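Local coordinates for protein lectin CEL-IV, C-type (Cucumaria echinata, PDB 3ALU) that binds galactose-containing sugars such as raffinose through a calcium ion, as a tetrameric C-type lectin from a sea cucumber, at residues A[83-89]-A[118-124]; A[18-24]-A[141-147]. All blocks are in the same frame, centred on the assembly; numbering follows the deposited sequence.

From the N terminus, strand 15-21 and the short strand 23-24 are laid down early, and strand 143-148 returns to pair with them only after most of the chain. Interaction 2 thus closes a long loop of 116 residues that holds both helices, 26-33 and 57-70. Within that loop interaction 1 closes a smaller one of 28 residues, where strand 120-125 comes back onto strand 82-89; the two closures nest and do not cross. They meet directly, since strands 82-89 and 143-148 are parallel neighbours: Tyr84 N lies 2.9 Å from Lys144 O. Strands near the two ends of the chain are thereby tied to the strands beside the calcium and sugar site.

Interaction 1 (A[83-89]-A[118-124]); sequences VYIGMKV and PNSRGAI
Strand 120-124 runs antiparallel to 83-89 on both sides of a beta bulge, the register slipping by two residues between the Tyr84-Ala123 and Lys88-Arg121 pairs as the chain turns a corner at Gly86. Paired bonds join Val83 and Ile124, and single ones run from Ile85 N to Gly122 O and from Gly122 N to Met87 O (2.9 Å). Gly122 lies against the bulge, with CB of Met87 packed 3.9 Å from its CA.

On the face of Tyr84, Ala123, Lys88 and Arg121, the tyrosine ring turns an edge to Gly122 O, with CD1 3.5 Å from it. The next ring carbon, CE1, lies obliquely against CB of Arg121. The arginine bends at chi2 (-61°), which folds its guanidinium back over its own strand, where NH1 donates to Ser120 O at 3.0 Å from above the carbonyl plane. Val89 N reaches the same oxygen from the other face of that plane, so two donors grip it. CG of Lys88 lies over one face of the guanidinium, while the two charged ends stay apart.

On the other face, that of Val83, Val89, Ser120 and Ile124, CG2 of Ile85 meets CD1 of Ile124 at 3.7 Å, the two chains crossing at about a right angle. Ser120 OG sits 3.3 Å from CB of Val89 and is hydrogen-bonded to the calcium ligand Asp136, which makes the serine a second-shell residue of the metal site.

Trp134 of strand 134-137 packs on Ile85, Met87 and Ile124, and Phe26 makes a cation-pi contact with Arg121. Strand 82-89 is flanked further by strand 96-98, through Trp98, and by strand 143-148, where Ile146 touches both Val83 and Ile124.

Interaction 2 (A[18-24]-A[141-147]); sequences RLFHNHL and NNFKYIC
Phe20 and Tyr145 interlock by a bump over a flat face: CB of the phenylalanine sits on the tyrosine ring, 3.6 Å from its centroid in a CH-pi contact. The two rings are nearly parallel (planes at 15°) but slid so far apart that they barely overlap, and the contact rests on CB rather than on ring stacking. Tyr145 CG stands between its backbone N and carbonyl carbon (chi1 57°), which swings the ring across toward 18-24. There the ring fills the space between Phe20 and Leu24, whose CD2 comes within 3.6 Å of CE1. The hydroxyl lies 3.0 Å from Asn22 OD1. Beyond Phe20, SG of Cys147 approaches CE2 of its ring obliquely at 3.5 Å, and CE1 rests over the guanidinium of Arg18.

Where the chain turns at Asn22, the aliphatic stem of Lys144 runs through the bend, with CB 3.3 Å from Phe20 O and CG against CE1 of His23. The His23 ring lies with one face over the backbone of Phe143 and Lys144, and is held in that rotation by ND1 donating to His21 O in the ring plane. On the face opposite Tyr145, CD1 of Leu19 meets CG1 of Ile146.

Backbone bonds pair Arg18 with Cys147 and Leu24 with Phe143. Phe20 N donates to Tyr145 O at 2.8 Å, with a weak return bond, and the register shifts by two in a beta bulge before Leu24. Tyr145 and Leu24 pack on helix 26-33. This antiparallel pairing of a strand near the N terminus with one near the C terminus, fastened to helix 26-33 by the Cys33-Cys147 disulfide, is characteristic of the C-type lectin fold.

Interaction 1 (A[83-89]-A[118-124])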
# COMPACT_ATOMS: atom_id res chain seq x y z
N VAL A 83 -29.04 -2.96 -3.21
CA VAL A 83 -28.01 -2.93 -2.20
C VAL A 83 -27.86 -1.49 -1.74
O VAL A 83 -27.56 -0.60 -2.58
CB VAL A 83 -26.68 -3.42 -2.82
CG1 VAL A 83 -25.51 -3.33 -1.82
CG2 VAL A 83 -26.84 -4.89 -3.39
N TYR A 84 -28.05 -1.22 -0.44
CA TYR A 84 -27.96 0.12 0.06
C TYR A 84 -26.61 0.77 -0.14
O TYR A 84 -25.58 0.13 0.03
CB TYR A 84 -28.26 0.20 1.56
CG TYR A 84 -29.71 0.24 1.92
CD1 TYR A 84 -30.59 1.17 1.30
CD2 TYR A 84 -30.21 -0.58 2.93
CE1 TYR A 84 -31.94 1.22 1.68
CE2 TYR A 84 -31.55 -0.53 3.31
CZ TYR A 84 -32.40 0.41 2.70
OH TYR A 84 -33.74 0.44 3.07
N ILE A 85 -26.67 2.05 -0.53
CA ILE A 85 -25.51 2.93 -0.47
C ILE A 85 -25.90 4.12 0.43
O ILE A 85 -27.07 4.20 0.89
CB ILE A 85 -25.12 3.40 -1.87
CG1 ILE A 85 -26.30 4.14 -2.52
CG2 ILE A 85 -24.67 2.19 -2.74
CD1 ILE A 85 -25.95 4.67 -3.97
N GLY A 86 -24.98 5.04 0.66
CA GLY A 86 -25.17 6.07 1.70
C GLY A 86 -26.03 7.27 1.31
O GLY A 86 -25.91 8.30 1.94
N MET A 87 -26.94 7.10 0.35
CA MET A 87 -27.73 8.23 -0.21
C MET A 87 -29.03 8.50 0.55
O MET A 87 -29.86 7.61 0.69
CB MET A 87 -28.06 7.89 -1.68
CG MET A 87 -29.00 8.88 -2.40
SD MET A 87 -28.56 10.62 -2.30
CE MET A 87 -27.13 10.69 -3.40
N LYS A 88 -29.22 9.75 1.00
CA LYS A 88 -30.48 10.14 1.65
C LYS A 88 -31.11 11.24 0.81
O LYS A 88 -30.44 12.21 0.48
CB LYS A 88 -30.20 10.68 3.07
CG LYS A 88 -29.59 9.64 3.99
CD LYS A 88 -29.41 10.22 5.39
CE LYS A 88 -28.27 11.21 5.42
NZ LYS A 88 -27.80 11.57 6.80
N VAL A 89 -32.36 11.03 0.45
CA VAL A 89 -33.15 12.06 -0.24
C VAL A 89 -34.07 12.65 0.83
O VAL A 89 -34.89 11.90 1.43
CB VAL A 89 -33.96 11.43 -1.40
CG1 VAL A 89 -34.78 12.54 -2.13
CG2 VAL A 89 -33.03 10.66 -2.34
N PRO A 118 -40.78 12.46 0.23
CA PRO A 118 -39.59 12.89 0.96
C PRO A 118 -38.97 11.76 1.75
O PRO A 118 -39.61 10.78 2.02
CB PRO A 118 -40.15 13.90 1.98
CG PRO A 118 -41.61 13.43 2.19
CD PRO A 118 -42.01 13.05 0.79
N ASN A 119 -37.71 11.94 2.13
CA ASN A 119 -37.09 11.01 3.10
C ASN A 119 -37.01 9.57 2.65
O ASN A 119 -37.34 8.63 3.39
CB ASN A 119 -37.71 11.20 4.49
CG ASN A 119 -37.67 12.66 4.92
OD1 ASN A 119 -36.60 13.31 4.89
ND2 ASN A 119 -38.84 13.22 5.28
N SER A 120 -36.51 9.40 1.43
CA SER A 120 -36.24 8.05 0.88
C SER A 120 -34.73 7.80 0.90
O SER A 120 -33.97 8.71 1.21
CB SER A 120 -36.77 7.93 -0.54
OG SER A 120 -36.28 9.03 -1.35
N ARG A 121 -34.32 6.61 0.47
CA ARG A 121 -32.91 6.19 0.59
C ARG A 121 -32.48 5.56 -0.72
O ARG A 121 -33.26 4.86 -1.38
CB ARG A 121 -32.78 5.15 1.73
CG ARG A 121 -33.25 5.70 3.11
CD ARG A 121 -32.43 6.88 3.51
NE ARG A 121 -32.81 7.40 4.84
CZ ARG A 121 -33.32 8.62 5.07
NH1 ARG A 121 -33.57 9.47 4.06
NH2 ARG A 121 -33.59 8.97 6.33
N GLY A 122 -31.23 5.78 -1.10
CA GLY A 122 -30.74 5.20 -2.36
C GLY A 122 -30.15 3.80 -2.26
O GLY A 122 -29.57 3.43 -1.23
N ALA A 123 -30.27 3.04 -3.34
CA ALA A 123 -29.71 1.71 -3.41
C ALA A 123 -29.25 1.47 -4.82
O ALA A 123 -29.91 1.88 -5.81
CB ALA A 123 -30.75 0.66 -3.03
N ILE A 124 -28.12 0.78 -4.95
CA ILE A 124 -27.72 0.23 -6.25
C ILE A 124 -28.71 -0.85 -6.59
O ILE A 124 -28.93 -1.78 -5.81
CB ILE A 124 -26.27 -0.35 -6.18
CG1 ILE A 124 -25.27 0.82 -6.20
CG2 ILE A 124 -25.99 -1.36 -7.35
CD1 ILE A 124 -23.80 0.41 -5.89

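Interaction 2 (A[18-24]-A[141-147])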
# COMPACT_ATOMS: atom_id res chain seq x y z
N ARG A 18 -16.70 -3.03 1.06
CA ARG A 18 -17.10 -4.40 1.32
C ARG A 18 -18.63 -4.51 1.27
O ARG A 18 -19.37 -3.68 1.85
CB ARG A 18 -16.55 -4.88 2.67
CG ARG A 18 -16.87 -6.37 2.94
CD ARG A 18 -16.04 -6.90 4.11
NE ARG A 18 -16.61 -8.17 4.48
CZ ARG A 18 -16.40 -8.73 5.67
NH1 ARG A 18 -15.60 -8.14 6.54
NH2 ARG A 18 -16.98 -9.87 5.97
N LEU A 19 -19.07 -5.50 0.51
CA LEU A 19 -20.49 -5.89 0.43
C LEU A 19 -20.86 -6.81 1.56
O LEU A 19 -20.20 -7.87 1.76
CB LEU A 19 -20.72 -6.56 -0.93
CG LEU A 19 -22.12 -7.18 -1.11
CD1 LEU A 19 -23.16 -6.09 -1.27
CD2 LEU A 19 -22.14 -8.09 -2.30
N PHE A 20 -21.92 -6.46 2.27
CA PHE A 20 -22.43 -7.31 3.37
C PHE A 20 -23.74 -7.97 2.99
O PHE A 20 -24.59 -7.36 2.31
CB PHE A 20 -22.55 -6.52 4.67
CG PHE A 20 -21.21 -6.12 5.25
CD1 PHE A 20 -20.53 -7.00 6.11
CD2 PHE A 20 -20.59 -4.94 4.86
CE1 PHE A 20 -19.27 -6.67 6.60
CE2 PHE A 20 -19.31 -4.60 5.38
CZ PHE A 20 -18.66 -5.49 6.24
N HIS A 21 -23.89 -9.22 3.41
CA HIS A 21 -24.98 -10.09 2.93
C HIS A 21 -26.17 -10.19 3.84
O HIS A 21 -27.21 -10.74 3.41
CB HIS A 21 -24.47 -11.49 2.60
CG HIS A 21 -23.50 -11.53 1.48
ND1 HIS A 21 -23.75 -12.19 0.30
CD2 HIS A 21 -22.25 -11.00 1.35
CE1 HIS A 21 -22.71 -12.08 -0.50
NE2 HIS A 21 -21.79 -11.35 0.10
N ASN A 22 -26.06 -9.66 5.06
CA ASN A 22 -27.23 -9.64 5.94
C ASN A 22 -28.11 -8.48 5.54
O ASN A 22 -27.64 -7.48 4.95
CB ASN A 22 -26.88 -9.70 7.44
CG ASN A 22 -26.12 -8.51 7.91
OD1 ASN A 22 -25.16 -8.07 7.27
ND2 ASN A 22 -26.53 -7.97 9.07
N HIS A 23 -29.40 -8.64 5.75
CA HIS A 23 -30.34 -7.67 5.22
C HIS A 23 -30.69 -6.77 6.38
O HIS A 23 -31.23 -7.24 7.40
CB HIS A 23 -31.58 -8.36 4.68
CG HIS A 23 -31.41 -8.99 3.32
ND1 HIS A 23 -30.31 -9.75 2.96
CD2 HIS A 23 -32.22 -9.01 2.24
CE1 HIS A 23 -30.46 -10.21 1.74
NE2 HIS A 23 -31.61 -9.77 1.28
N LEU A 24 -30.45 -5.48 6.21
CA LEU A 24 -30.72 -4.52 7.26
C LEU A 24 -31.49 -3.36 6.67
O LEU A 24 -31.37 -3.05 5.48
CB LEU A 24 -29.40 -3.98 7.79
CG LEU A 24 -28.76 -4.50 9.09
CD1 LEU A 24 -29.42 -5.73 9.76
CD2 LEU A 24 -27.25 -4.48 9.10
N ASN A 141 -37.05 -0.80 4.16
CA ASN A 141 -36.62 -1.96 3.37
C ASN A 141 -35.34 -2.57 3.93
O ASN A 141 -34.42 -1.84 4.25
CB ASN A 141 -36.38 -1.57 1.92
CG ASN A 141 -37.66 -1.51 1.12
OD1 ASN A 141 -38.20 -0.42 0.87
ND2 ASN A 141 -38.17 -2.66 0.76
N ASN A 142 -35.32 -3.90 4.03
CA ASN A 142 -34.17 -4.65 4.59
C ASN A 142 -33.34 -5.20 3.41
O ASN A 142 -33.75 -6.15 2.75
CB ASN A 142 -34.68 -5.82 5.48
CG ASN A 142 -34.98 -5.39 6.92
OD1 ASN A 142 -35.69 -4.43 7.15
ND2 ASN A 142 -34.45 -6.14 7.90
N PHE A 143 -32.19 -4.58 3.12
CA PHE A 143 -31.36 -4.97 1.99
C PHE A 143 -29.90 -5.29 2.42
O PHE A 143 -29.45 -4.88 3.49
CB PHE A 143 -31.20 -3.80 0.99
CG PHE A 143 -32.45 -3.38 0.24
CD1 PHE A 143 -32.52 -2.06 -0.22
CD2 PHE A 143 -33.50 -4.26 -0.06
CE1 PHE A 143 -33.61 -1.61 -0.98
CE2 PHE A 143 -34.63 -3.80 -0.78
CZ PHE A 143 -34.68 -2.47 -1.22
N LYS A 144 -29.20 -6.00 1.56
CA LYS A 144 -27.73 -6.06 1.59
C LYS A 144 -27.21 -4.61 1.42
O LYS A 144 -27.98 -3.70 1.02
CB LYS A 144 -27.24 -6.90 0.45
CG LYS A 144 -27.75 -8.38 0.56
CD LYS A 144 -26.99 -9.25 -0.41
CE LYS A 144 -27.37 -10.75 -0.22
NZ LYS A 144 -28.81 -11.04 -0.55
N TYR A 145 -25.93 -4.39 1.71
CA TYR A 145 -25.42 -3.02 1.77
C TYR A 145 -23.93 -3.05 1.55
O TYR A 145 -23.26 -4.04 1.84
CB TYR A 145 -25.79 -2.35 3.13
CG TYR A 145 -25.29 -3.11 4.36
CD1 TYR A 145 -26.04 -4.18 4.87
CD2 TYR A 145 -24.11 -2.75 5.01
CE1 TYR A 145 -25.58 -4.91 5.99
CE2 TYR A 145 -23.65 -3.46 6.14
CZ TYR A 145 -24.41 -4.54 6.59
OH TYR A 145 -23.98 -5.30 7.69
N ILE A 146 -23.39 -1.96 1.01
CA ILE A 146 -21.95 -1.79 0.87
C ILE A 146 -21.44 -0.73 1.82
O ILE A 146 -21.92 0.41 1.85
CB ILE A 146 -21.53 -1.38 -0.57
CG1 ILE A 146 -21.94 -2.45 -1.58
CG2 ILE A 146 -20.06 -1.11 -0.68
CD1 ILE A 146 -22.13 -1.86 -2.99
N CYS A 147 -20.46 -1.13 2.63
CA CYS A 147 -19.72 -0.18 3.49
C CYS A 147 -18.44 0.32 2.82
O CYS A 147 -17.80 -0.42 2.00
CB CYS A 147 -19.33 -0.85 4.83
SG CYS A 147 -20.72 -1.42 5.84